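Local coordinates for protein 5-formyl-3-hydroxy-2-methylpyridine 4-carboxylate 5-dehydrogenase (Mesorhizobium japonicum MAFF 303099, PDB 4OM8) that oxidises the vitamin B6 breakdown intermediate 5-formyl-3-hydroxy-2-methylpyridine-4-carboxylate with NAD(+), and can also reduce it with NADH to 4-pyridoxate, at residues A[16-21]-A[26-31]; A[21-26]-A[51-56]; A[119-124]-A[179-184]; A[132-137]-A[154-159]. One frame throughout, in Å; residues are numbered along the deposited sequence. Where two conformers were deposited one is given.

Contact 1 (A[16-21]-A[26-31]); sequences GMAARL and LQVVAY. With NAD (nicotinamide-adenine-dinucleotide), chain C.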
# COMPACT_ATOMS: atom_id res chain seq x y z
N GLY A 16 18.66 13.55 -5.73
CA GLY A 16 17.31 13.74 -6.23
C GLY A 16 16.59 14.89 -5.55
O GLY A 16 15.80 15.61 -6.17
N MET A 17 16.86 15.07 -4.26
CA MET A 17 16.32 16.18 -3.50
C MET A 17 16.80 17.52 -4.10
O MET A 17 16.00 18.45 -4.31
CB MET A 17 16.75 16.08 -2.04
CG MET A 17 16.09 17.11 -1.16
SD MET A 17 16.79 17.14 0.51
CE MET A 17 16.36 15.50 1.10
N ALA A 18 18.10 17.59 -4.37
CA ALA A 18 18.68 18.80 -4.94
C ALA A 18 18.08 19.09 -6.31
O ALA A 18 17.65 20.22 -6.59
CB ALA A 18 20.20 18.67 -5.05
N ALA A 19 18.02 18.08 -7.16
CA ALA A 19 17.46 18.25 -8.49
C ALA A 19 16.00 18.71 -8.43
O ALA A 19 15.59 19.61 -9.17
CB ALA A 19 17.56 16.95 -9.27
N ARG A 20 15.21 18.12 -7.52
CA ARG A 20 13.79 18.43 -7.48
C ARG A 20 13.55 19.84 -6.98
O ARG A 20 12.66 20.53 -7.47
CB ARG A 20 13.03 17.43 -6.59
CG ARG A 20 11.53 17.70 -6.53
CD ARG A 20 10.94 17.61 -7.92
NE ARG A 20 9.52 17.92 -7.99
CZ ARG A 20 9.03 19.15 -8.17
NH1 ARG A 20 9.86 20.19 -8.26
NH2 ARG A 20 7.72 19.33 -8.27
N LEU A 21 14.33 20.25 -5.99
CA LEU A 21 14.21 21.61 -5.48
C LEU A 21 14.63 22.63 -6.53
O LEU A 21 13.96 23.65 -6.71
CB LEU A 21 15.04 21.78 -4.21
CG LEU A 21 14.48 21.00 -3.01
CD1 LEU A 21 15.50 20.98 -1.87
CD2 LEU A 21 13.17 21.62 -2.53
N LEU A 26 14.39 26.98 -7.19
CA LEU A 26 15.24 27.34 -6.06
C LEU A 26 16.71 27.26 -6.40
O LEU A 26 17.11 26.47 -7.27
CB LEU A 26 14.93 26.42 -4.87
CG LEU A 26 13.64 26.62 -4.07
CD1 LEU A 26 13.60 27.98 -3.38
CD2 LEU A 26 12.38 26.39 -4.89
N GLN A 27 17.53 28.07 -5.74
CA GLN A 27 18.98 27.92 -5.85
C GLN A 27 19.44 26.91 -4.82
O GLN A 27 19.16 27.09 -3.65
CB GLN A 27 19.68 29.26 -5.62
CG GLN A 27 21.19 29.12 -5.41
CD GLN A 27 21.82 30.41 -4.91
OE1 GLN A 27 21.89 31.40 -5.65
NE2 GLN A 27 22.29 30.40 -3.66
N VAL A 28 20.12 25.85 -5.26
CA VAL A 28 20.53 24.79 -4.35
C VAL A 28 22.04 24.64 -4.36
O VAL A 28 22.64 24.49 -5.42
CB VAL A 28 19.88 23.43 -4.74
CG1 VAL A 28 20.33 22.31 -3.80
CG2 VAL A 28 18.37 23.55 -4.74
N VAL A 29 22.65 24.70 -3.18
CA VAL A 29 24.07 24.36 -3.05
C VAL A 29 24.18 23.21 -2.06
O VAL A 29 23.60 23.25 -0.98
CB VAL A 29 24.92 25.57 -2.61
CG1 VAL A 29 26.40 25.21 -2.62
CG2 VAL A 29 24.68 26.75 -3.54
N ALA A 30 24.89 22.16 -2.44
CA ALA A 30 24.92 20.95 -1.63
C ALA A 30 26.34 20.58 -1.25
O ALA A 30 27.28 20.80 -2.03
CB ALA A 30 24.25 19.80 -2.36
N TYR A 31 26.47 20.00 -0.06
CA TYR A 31 27.76 19.70 0.54
C TYR A 31 27.77 18.30 1.11
O TYR A 31 26.76 17.83 1.61
CB TYR A 31 28.08 20.72 1.65
CG TYR A 31 29.20 20.32 2.58
CD1 TYR A 31 30.53 20.55 2.25
CD2 TYR A 31 28.93 19.72 3.81
CE1 TYR A 31 31.56 20.18 3.11
CE2 TYR A 31 29.94 19.35 4.67
CZ TYR A 31 31.25 19.57 4.31
OH TYR A 31 32.26 19.20 5.18
PA NAD C . 23.29 7.98 3.41
O1A NAD C . 24.09 7.18 4.42
O2A NAD C . 23.00 7.42 2.03
O5B NAD C . 24.04 9.40 3.22
C5B NAD C . 24.55 10.15 4.32
C4B NAD C . 25.56 11.14 3.77
O4B NAD C . 25.93 12.06 4.80
C3B NAD C . 26.84 10.43 3.31
O3B NAD C . 27.12 10.76 1.94
C2B NAD C . 27.91 10.96 4.26
O2B NAD C . 29.21 11.08 3.68
C1B NAD C . 27.34 12.31 4.64
N9A NAD C . 27.85 12.91 5.89
C8A NAD C . 28.22 12.28 7.01
N7A NAD C . 28.62 13.17 7.95
C5A NAD C . 28.50 14.40 7.42
C6A NAD C . 28.75 15.79 7.86
N6A NAD C . 29.22 16.06 9.10
N1A NAD C . 28.49 16.78 6.97
C2A NAD C . 28.03 16.53 5.74
N3A NAD C . 27.78 15.29 5.27
C4A NAD C . 28.00 14.21 6.06
O3 NAD C . 21.95 8.46 4.17
PN NAD C . 20.51 8.71 3.51
O1N NAD C . 19.83 7.38 3.25
O2N NAD C . 20.58 9.72 2.38
O5D NAD C . 19.73 9.40 4.73
C5D NAD C . 20.11 10.69 5.24
C4D NAD C . 19.07 11.10 6.27
O4D NAD C . 17.79 11.05 5.63
C3D NAD C . 18.99 10.14 7.45
O3D NAD C . 18.57 10.90 8.58
C2D NAD C . 17.88 9.19 7.07
O2D NAD C . 17.20 8.66 8.22
C1D NAD C . 16.94 10.10 6.29
N1N NAD C . 16.10 9.42 5.29
C2N NAD C . 16.51 8.32 4.62
C3N NAD C . 15.68 7.73 3.66
C7N NAD C . 16.05 6.49 2.91
O7N NAD C . 17.22 6.20 2.69
N7N NAD C . 15.06 5.70 2.51
C4N NAD C . 14.43 8.29 3.41
C5N NAD C . 14.04 9.43 4.11
C6N NAD C . 14.91 9.98 5.04
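Ala-18 and Leu-21 of helix 14-23 rest on Val-28 of strand 27-31, where the first beta-alpha-beta unit of the Rossmann fold closes: strand 4-8 runs into the helix, and the chain turns back to lay strand 27-31 in parallel beside strand 4-8. The tight part is a small apolar patch in which each methyl of Val-28 has its own mate. CG1, anti to the backbone N (chi1 179°), meets the CB of Ala-18 at 3.9 Å. CG2, on the branch beside the backbone N, reaches the CB of Leu-21 at 3.8 Å. Ile-7 of strand 4-8 touches both Ala-18 and Val-28, so the patch is buried from the neighbouring strand as well. An alanine in place of Val-28 would lose both methyls and would probably open a gap under Ala-18 and Leu-21 where helix and strand meet. Past Arg-23 the helix ends, and the chain comes back through a looser closure: Leu-26 N gives a weak bond to Leu-21 O, 3.4 Å long, and the Leu-26 side chain folds over that same oxygen, its CB at 3.5 Å. Gln-27, at the start of the strand, is partly exposed and points away from the helix; at the far end Tyr-31, also partly exposed, belongs to the NAD pocket, next to Asp-32, which hydrogen-bonds the cofactor. C2A of the NAD adenine stands obliquely off the Tyr-31 ring, 3.6 Å from CE2 of Tyr-31.

Contact 2 (A[21-26]-A[51-56]); sequences LARGGL and VLDALG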
# COMPACT_ATOMS: atom_id res chain seq x y z
N LEU A 21 14.33 20.25 -5.99
CA LEU A 21 14.21 21.61 -5.48
C LEU A 21 14.63 22.63 -6.53
O LEU A 21 13.96 23.65 -6.71
CB LEU A 21 15.04 21.78 -4.21
CG LEU A 21 14.48 21.00 -3.01
CD1 LEU A 21 15.50 20.98 -1.87
CD2 LEU A 21 13.17 21.62 -2.53
N ALA A 22 15.72 22.37 -7.24
CA ALA A 22 16.15 23.30 -8.29
C ALA A 22 15.12 23.39 -9.41
O ALA A 22 14.93 24.45 -9.99
CB ALA A 22 17.48 22.88 -8.85
N ARG A 23 14.47 22.27 -9.71
CA ARG A 23 13.47 22.26 -10.77
C ARG A 23 12.28 23.16 -10.39
O ARG A 23 11.55 23.65 -11.25
CB ARG A 23 13.01 20.82 -11.04
CG ARG A 23 12.10 20.63 -12.26
CD ARG A 23 12.83 20.96 -13.55
NE ARG A 23 13.95 20.07 -13.82
CZ ARG A 23 13.92 19.08 -14.71
NH1 ARG A 23 12.82 18.85 -15.40
NH2 ARG A 23 14.99 18.31 -14.88
N GLY A 24 12.09 23.38 -9.09
CA GLY A 24 11.07 24.28 -8.61
C GLY A 24 11.48 25.75 -8.65
O GLY A 24 10.69 26.62 -8.30
N GLY A 25 12.69 26.03 -9.10
CA GLY A 25 13.14 27.40 -9.23
C GLY A 25 14.12 27.85 -8.17
O GLY A 25 14.64 28.95 -8.23
N LEU A 26 14.39 26.98 -7.19
CA LEU A 26 15.24 27.34 -6.06
C LEU A 26 16.71 27.26 -6.40
O LEU A 26 17.11 26.47 -7.27
CB LEU A 26 14.93 26.42 -4.87
CG LEU A 26 13.64 26.62 -4.07
CD1 LEU A 26 13.60 27.98 -3.38
CD2 LEU A 26 12.38 26.39 -4.89
N VAL A 51 14.77 11.97 -15.07
CA VAL A 51 13.56 11.44 -14.44
C VAL A 51 12.55 12.57 -14.26
O VAL A 51 11.37 12.41 -14.50
CB VAL A 51 13.88 10.76 -13.10
CG1 VAL A 51 12.61 10.56 -12.27
CG2 VAL A 51 14.59 9.44 -13.35
N LEU A 52 13.04 13.75 -13.86
CA LEU A 52 12.14 14.88 -13.70
C LEU A 52 11.50 15.26 -15.04
O LEU A 52 10.33 15.62 -15.10
CB LEU A 52 12.88 16.08 -13.11
CG LEU A 52 13.36 15.90 -11.67
CD1 LEU A 52 14.08 17.16 -11.22
CD2 LEU A 52 12.19 15.64 -10.76
N ASP A 53 12.28 15.16 -16.12
CA ASP A 53 11.74 15.38 -17.46
C ASP A 53 10.63 14.38 -17.76
O ASP A 53 9.56 14.74 -18.26
CB ASP A 53 12.82 15.27 -18.53
CG ASP A 53 13.86 16.38 -18.45
OD1 ASP A 53 13.59 17.43 -17.82
OD2 ASP A 53 14.95 16.20 -19.04
N ALA A 54 10.91 13.11 -17.46
CA ALA A 54 9.97 12.03 -17.72
C ALA A 54 8.71 12.19 -16.89
O ALA A 54 7.64 11.72 -17.29
CB ALA A 54 10.63 10.69 -17.44
N LEU A 55 8.82 12.83 -15.74
CA LEU A 55 7.65 13.12 -14.91
C LEU A 55 6.87 14.34 -15.39
O LEU A 55 5.80 14.65 -14.86
CB LEU A 55 8.08 13.32 -13.45
CG LEU A 55 8.41 12.03 -12.70
CD1 LEU A 55 9.12 12.36 -11.40
CD2 LEU A 55 7.14 11.21 -12.44
N GLY A 56 7.43 15.04 -16.37
CA GLY A 56 6.78 16.22 -16.92
C GLY A 56 6.80 17.40 -15.98
O GLY A 56 5.90 18.24 -16.02
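Arg-23, in the last turn of helix 14-23, reaches across to Leu-52 and Asp-53 near the end of helix 35-54; the two helices belong to the NAD-binding Rossmann domain, and both finish in a Schellman motif, with Gly-25 and Gly-56 taking the positive-phi positions. The Arg-23 chain starts with CG anti to the backbone N (chi1 -172°) and then bends twice, at chi2 and chi3. The bends curl it round the end of Leu-52, whose CD1 packs on the arginine CB at 3.8 Å and lies close to NE. Farther out, the guanidinium turns one face to the CB of Leu-52, which sits 3.3 Å above the plane, off-centre toward the rim. The edge serves Asp-53. Arg-23 NH1 donates to OD1 of Asp-53 at 2.9 Å and meets that oxygen nearly along its C-O axis, while NH2 adds a weak bond to the same atom at 3.4 Å. The guanidinium and carboxylate planes are 44° apart, and both nitrogens address the one oxygen OD1. Glu-49, a turn earlier on the same helix as Asp-53, takes a second salt bridge from NH2, and the carbonyl of Ile-57 accepts from NH1. A leucine in place of Arg-23 would probably leave the carboxylates of Asp-53 and Glu-49 without their shared positive partner and Ile-57 O without this donor. In the salt bridge to Asp-53, the accepting OD1 is tilted 22° out of the guanidinium plane of Arg-23.

Contact 3 (A[119-124]-A[179-184]); sequences PITKLQ and KKDVPG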
# COMPACT_ATOMS: atom_id res chain seq x y z
N PRO A 119 13.52 12.23 17.12
CA PRO A 119 12.51 13.26 17.36
C PRO A 119 13.02 14.66 17.04
O PRO A 119 14.16 15.00 17.37
CB PRO A 119 12.20 13.13 18.85
CG PRO A 119 12.67 11.78 19.23
CD PRO A 119 13.80 11.43 18.32
N ILE A 120 12.18 15.45 16.39
CA ILE A 120 12.56 16.83 16.07
C ILE A 120 12.80 17.57 17.38
O ILE A 120 13.66 18.44 17.47
CB ILE A 120 11.47 17.53 15.24
CG1 ILE A 120 11.14 16.71 13.98
CG2 ILE A 120 11.91 18.93 14.84
CD1 ILE A 120 12.36 16.26 13.17
N THR A 121 12.06 17.18 18.42
CA THR A 121 12.21 17.78 19.74
C THR A 121 13.62 17.60 20.30
O THR A 121 14.17 18.51 20.96
CB THR A 121 11.18 17.19 20.70
OG1 THR A 121 9.88 17.55 20.24
CG2 THR A 121 11.38 17.72 22.12
N LYS A 122 14.23 16.44 20.03
CA LYS A 122 15.61 16.21 20.44
C LYS A 122 16.59 16.98 19.57
O LYS A 122 17.53 17.60 20.07
CB LYS A 122 15.94 14.73 20.40
CG LYS A 122 15.39 13.95 21.57
CD LYS A 122 15.91 12.53 21.57
CE LYS A 122 15.28 11.73 22.70
NZ LYS A 122 15.85 10.36 22.79
N LEU A 123 16.36 16.97 18.26
CA LEU A 123 17.28 17.62 17.33
C LEU A 123 17.39 19.11 17.60
O LEU A 123 18.49 19.67 17.57
CB LEU A 123 16.83 17.38 15.89
CG LEU A 123 16.96 15.92 15.43
CD1 LEU A 123 16.45 15.77 14.00
CD2 LEU A 123 18.41 15.46 15.55
N GLN A 124 16.27 19.77 17.91
CA GLN A 124 16.28 21.23 17.99
C GLN A 124 16.90 21.71 19.30
O GLN A 124 17.20 22.91 19.45
CB GLN A 124 14.86 21.79 17.81
CG GLN A 124 13.89 21.44 18.92
CD GLN A 124 12.44 21.71 18.56
OE1 GLN A 124 11.53 21.17 19.20
NE2 GLN A 124 12.20 22.57 17.57
N LYS A 179 1.20 16.58 13.24
CA LYS A 179 0.85 17.54 14.30
C LYS A 179 1.38 17.17 15.66
O LYS A 179 1.24 17.94 16.61
CB LYS A 179 -0.67 17.72 14.36
CG LYS A 179 -1.24 18.32 13.08
CD LYS A 179 -2.75 18.18 12.97
CE LYS A 179 -3.49 19.32 13.64
NZ LYS A 179 -4.96 19.17 13.42
N LYS A 180 1.99 15.99 15.77
CA LYS A 180 2.69 15.60 16.98
C LYS A 180 4.01 14.93 16.59
O LYS A 180 4.08 14.18 15.61
CB LYS A 180 1.83 14.65 17.84
CG LYS A 180 0.54 15.28 18.34
CD LYS A 180 -0.25 14.35 19.25
CE LYS A 180 -1.62 14.95 19.57
NZ LYS A 180 -2.47 14.04 20.39
N ASP A 181 5.04 15.20 17.38
CA ASP A 181 6.37 14.64 17.14
C ASP A 181 6.45 13.20 17.67
O ASP A 181 7.20 12.91 18.61
CB ASP A 181 7.39 15.58 17.81
CG ASP A 181 8.84 15.22 17.53
OD1 ASP A 181 9.14 14.53 16.53
OD2 ASP A 181 9.69 15.65 18.34
N VAL A 182 5.68 12.30 17.07
CA VAL A 182 5.64 10.90 17.48
C VAL A 182 6.69 10.08 16.74
O VAL A 182 7.09 10.43 15.63
CB VAL A 182 4.24 10.29 17.24
CG1 VAL A 182 3.20 11.00 18.09
CG2 VAL A 182 3.86 10.34 15.77
N PRO A 183 7.15 8.98 17.37
CA PRO A 183 8.18 8.15 16.72
C PRO A 183 7.72 7.66 15.35
O PRO A 183 6.65 7.06 15.24
CB PRO A 183 8.35 6.98 17.70
CG PRO A 183 7.99 7.56 19.04
CD PRO A 183 6.87 8.54 18.75
N GLY A 184 8.51 7.92 14.31
CA GLY A 184 8.16 7.47 12.98
C GLY A 184 7.17 8.38 12.27
O GLY A 184 6.72 8.05 11.18
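Asp-181 places its carboxylate at the start of helix 120-123 and takes three hydrogen bonds there. OD1 accepts from the backbone N of Ile-120 at 3.2 Å on its syn side, 21° out of the carboxylate plane. OD2 is held twice: Thr-121 N comes in at 2.8 Å, also syn but more tilted, and Thr-121 OG1 donates at 2.7 Å to the anti lone pair. Bonds on both oxygens fix the rotation of the group. It reaches the helix with CG anti to the backbone N (chi1 -174°), and the CB of Pro-119 packs beside OD2 at 3.6 Å. In the next shell, Thr-121 OG1 also bonds the backbone N of Glu-154, while Asp-181 is the centre of an inverse gamma turn in the loop between strand 174-178 and helix 187-203. On the outer side of that loop, Lys-180 NZ bonds Arg-204 O of the second subunit. The negative group would be favoured by the positive end of the helix dipole. Pro-119 holds the N-cap position, and the Asp-181 carboxylate, from a loop distant in sequence, takes up the first amides of the helix, beside the dimer interface.

Contact 4 (A[132-137]-A[154-159]); sequences RMVGMH and EKTAPQ. With NAD (nicotinamide-adenine-dinucleotide), chain C.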
# COMPACT_ATOMS: atom_id res chain seq x y z
N ARG A 132 12.98 27.69 14.61
CA ARG A 132 13.11 27.63 13.16
C ARG A 132 13.67 26.28 12.70
O ARG A 132 14.08 26.13 11.53
CB ARG A 132 13.97 28.78 12.61
CG ARG A 132 15.30 29.09 13.33
CD ARG A 132 16.37 27.98 13.17
NE ARG A 132 17.56 28.35 13.95
CZ ARG A 132 18.56 29.08 13.47
NH1 ARG A 132 18.55 29.49 12.20
NH2 ARG A 132 19.59 29.40 14.25
N MET A 133 13.70 25.30 13.60
CA MET A 133 14.07 23.94 13.21
C MET A 133 12.84 23.06 13.16
O MET A 133 11.96 23.13 14.01
CB MET A 133 15.10 23.33 14.16
CG MET A 133 15.31 21.84 13.87
SD MET A 133 16.74 21.11 14.67
CE MET A 133 18.06 21.77 13.67
N VAL A 134 12.78 22.22 12.13
CA VAL A 134 11.58 21.45 11.81
C VAL A 134 11.98 20.17 11.09
O VAL A 134 13.07 20.09 10.52
CB VAL A 134 10.64 22.31 10.91
CG1 VAL A 134 11.30 22.61 9.56
CG2 VAL A 134 9.28 21.66 10.71
N GLY A 135 11.11 19.17 11.13
CA GLY A 135 11.31 18.00 10.30
C GLY A 135 10.74 18.22 8.91
O GLY A 135 9.64 18.73 8.76
N MET A 136 11.53 17.86 7.90
CA MET A 136 11.08 17.86 6.51
C MET A 136 11.48 16.50 5.96
O MET A 136 12.61 16.31 5.50
CB MET A 136 11.71 19.00 5.71
CG MET A 136 11.20 19.14 4.29
SD MET A 136 12.27 20.28 3.39
CE MET A 136 11.25 20.61 1.94
N HIS A 137 10.56 15.55 6.05
CA HIS A 137 10.90 14.15 5.84
C HIS A 137 10.47 13.69 4.46
O HIS A 137 9.29 13.50 4.19
CB HIS A 137 10.25 13.30 6.93
CG HIS A 137 10.53 11.84 6.78
ND1 HIS A 137 9.53 10.93 6.52
CD2 HIS A 137 11.68 11.13 6.84
CE1 HIS A 137 10.05 9.72 6.44
NE2 HIS A 137 11.36 9.81 6.64
N GLU A 154 8.63 20.11 19.73
CA GLU A 154 7.94 20.82 20.79
C GLU A 154 8.16 22.34 20.74
O GLU A 154 7.26 23.10 21.10
CB GLU A 154 8.37 20.27 22.15
CG GLU A 154 7.61 20.84 23.32
CD GLU A 154 6.17 20.36 23.39
OE1 GLU A 154 5.83 19.37 22.70
OE2 GLU A 154 5.38 20.97 24.14
N LYS A 155 9.33 22.75 20.28
CA LYS A 155 9.69 24.17 20.26
C LYS A 155 9.54 24.81 18.88
O LYS A 155 9.78 26.00 18.72
CB LYS A 155 11.13 24.36 20.75
CG LYS A 155 11.38 23.98 22.21
CD LYS A 155 12.83 24.29 22.59
CE LYS A 155 13.13 23.93 24.04
NZ LYS A 155 12.21 24.62 24.99
N THR A 156 9.15 24.03 17.88
CA THR A 156 9.03 24.58 16.53
C THR A 156 7.88 25.59 16.41
O THR A 156 6.77 25.32 16.86
CB THR A 156 8.81 23.46 15.48
OG1 THR A 156 9.89 22.52 15.54
CG2 THR A 156 8.73 24.03 14.08
N ALA A 157 8.16 26.75 15.83
CA ALA A 157 7.12 27.75 15.62
C ALA A 157 6.13 27.26 14.58
O ALA A 157 6.53 26.69 13.56
CB ALA A 157 7.72 29.07 15.19
N PRO A 158 4.83 27.48 14.82
CA PRO A 158 3.83 27.16 13.80
C PRO A 158 4.15 27.82 12.46
O PRO A 158 3.92 27.20 11.42
CB PRO A 158 2.53 27.72 14.41
CG PRO A 158 2.75 27.56 15.87
CD PRO A 158 4.22 27.87 16.10
N GLN A 159 4.70 29.03 12.49
CA GLN A 159 5.10 29.73 11.27
C GLN A 159 6.15 28.95 10.46
O GLN A 159 6.16 28.99 9.24
CB GLN A 159 5.65 31.12 11.61
CG GLN A 159 4.60 32.11 12.12
CD GLN A 159 4.14 31.82 13.54
OE1 GLN A 159 4.80 31.12 14.30
NE2 GLN A 159 2.98 32.37 13.90
PA NAD C . 23.29 7.98 3.41
O1A NAD C . 24.09 7.18 4.42
O2A NAD C . 23.00 7.42 2.03
O5B NAD C . 24.04 9.40 3.22
C5B NAD C . 24.55 10.15 4.32
C4B NAD C . 25.56 11.14 3.77
O4B NAD C . 25.93 12.06 4.80
C3B NAD C . 26.84 10.43 3.31
O3B NAD C . 27.12 10.76 1.94
C2B NAD C . 27.91 10.96 4.26
O2B NAD C . 29.21 11.08 3.68
C1B NAD C . 27.34 12.31 4.64
N9A NAD C . 27.85 12.91 5.89
C8A NAD C . 28.22 12.28 7.01
N7A NAD C . 28.62 13.17 7.95
C5A NAD C . 28.50 14.40 7.42
C6A NAD C . 28.75 15.79 7.86
N6A NAD C . 29.22 16.06 9.10
N1A NAD C . 28.49 16.78 6.97
C2A NAD C . 28.03 16.53 5.74
N3A NAD C . 27.78 15.29 5.27
C4A NAD C . 28.00 14.21 6.06
O3 NAD C . 21.95 8.46 4.17
PN NAD C . 20.51 8.71 3.51
O1N NAD C . 19.83 7.38 3.25
O2N NAD C . 20.58 9.72 2.38
O5D NAD C . 19.73 9.40 4.73
C5D NAD C . 20.11 10.69 5.24
C4D NAD C . 19.07 11.10 6.27
O4D NAD C . 17.79 11.05 5.63
C3D NAD C . 18.99 10.14 7.45
O3D NAD C . 18.57 10.90 8.58
C2D NAD C . 17.88 9.19 7.07
O2D NAD C . 17.20 8.66 8.22
C1D NAD C . 16.94 10.10 6.29
N1N NAD C . 16.10 9.42 5.29
C2N NAD C . 16.51 8.32 4.62
C3N NAD C . 15.68 7.73 3.66
C7N NAD C . 16.05 6.49 2.91
O7N NAD C . 17.22 6.20 2.69
N7N NAD C . 15.06 5.70 2.51
C4N NAD C . 14.43 8.29 3.41
C5N NAD C . 14.04 9.43 4.11
C6N NAD C . 14.91 9.98 5.04
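Strand 133-137 of the Rossmann-fold sheet, which carries His-137 at its far end, is tied near its beginning to the loop leading into helix 158-170. Thr-156 makes the tie. Its OG1 donates to Met-133 O over 2.6 Å, approaching nearly in line with the carbonyl (C=O...donor angle 162°). With OG1 beside the backbone N (chi1 -58°), the threonine methyl CG2 falls on the anti branch and meets the CB of Val-134 at 4.1 Å, the two side chains crossing at about a right angle. One residue thus grips the strand by a polar and an apolar branch. Val-134 is turned so that CG1 stands between its backbone N and carbonyl carbon, while CG2 is the methyl nearer to Thr-156; Thr-160 and Ile-164 of helix 158-170 pack on the same valine. The hydroxyl of Thr-156 has further hydrogen-bond partners in Gly-153 N and the side-chain NE2 of Gln-124, so this buried oxygen is well satisfied. At the other end of the strand, well away from Thr-156, C5N of the nicotinamide stands obliquely off the His-137 ring, 3.7 Å from its NE2. Glu-149 bonds ND1 and Ser-116 OG bonds NE2, fixing how the imidazole is turned. His-137 is inferred to be important for catalysis, and a histidine held by a glutamate beside the nicotinamide is consistent with the His-Glu pair of the 3-hydroxyacyl-CoA dehydrogenase family active site.

In the fold
Contacts 1 and 2 share Leu-21 and Leu-26 and have centres 10 Å apart; Leu-52 CD1 packs on Ala-19 O at 3.5 Å, carrying helix 35-54 onto helix 14-23. Contacts 3 and 4 form a second pair, 9 Å between centres, with contact 4 nested in the loop closed by contact 3. Gln-124 OE1 and Lys-155 N, 2.9 Å apart, are probably hydrogen-bonded between them. NAD bridges the two halves, the adenine touching contact 1 and the nicotinamide contact 4, whose centres are 20 Å apart. Contact 3 stays off the cofactor: the side chain of Ile-120 is about 9 Å from NAD and about 7 Å from that of His-137. Contact 2 is remote from the annotated sites.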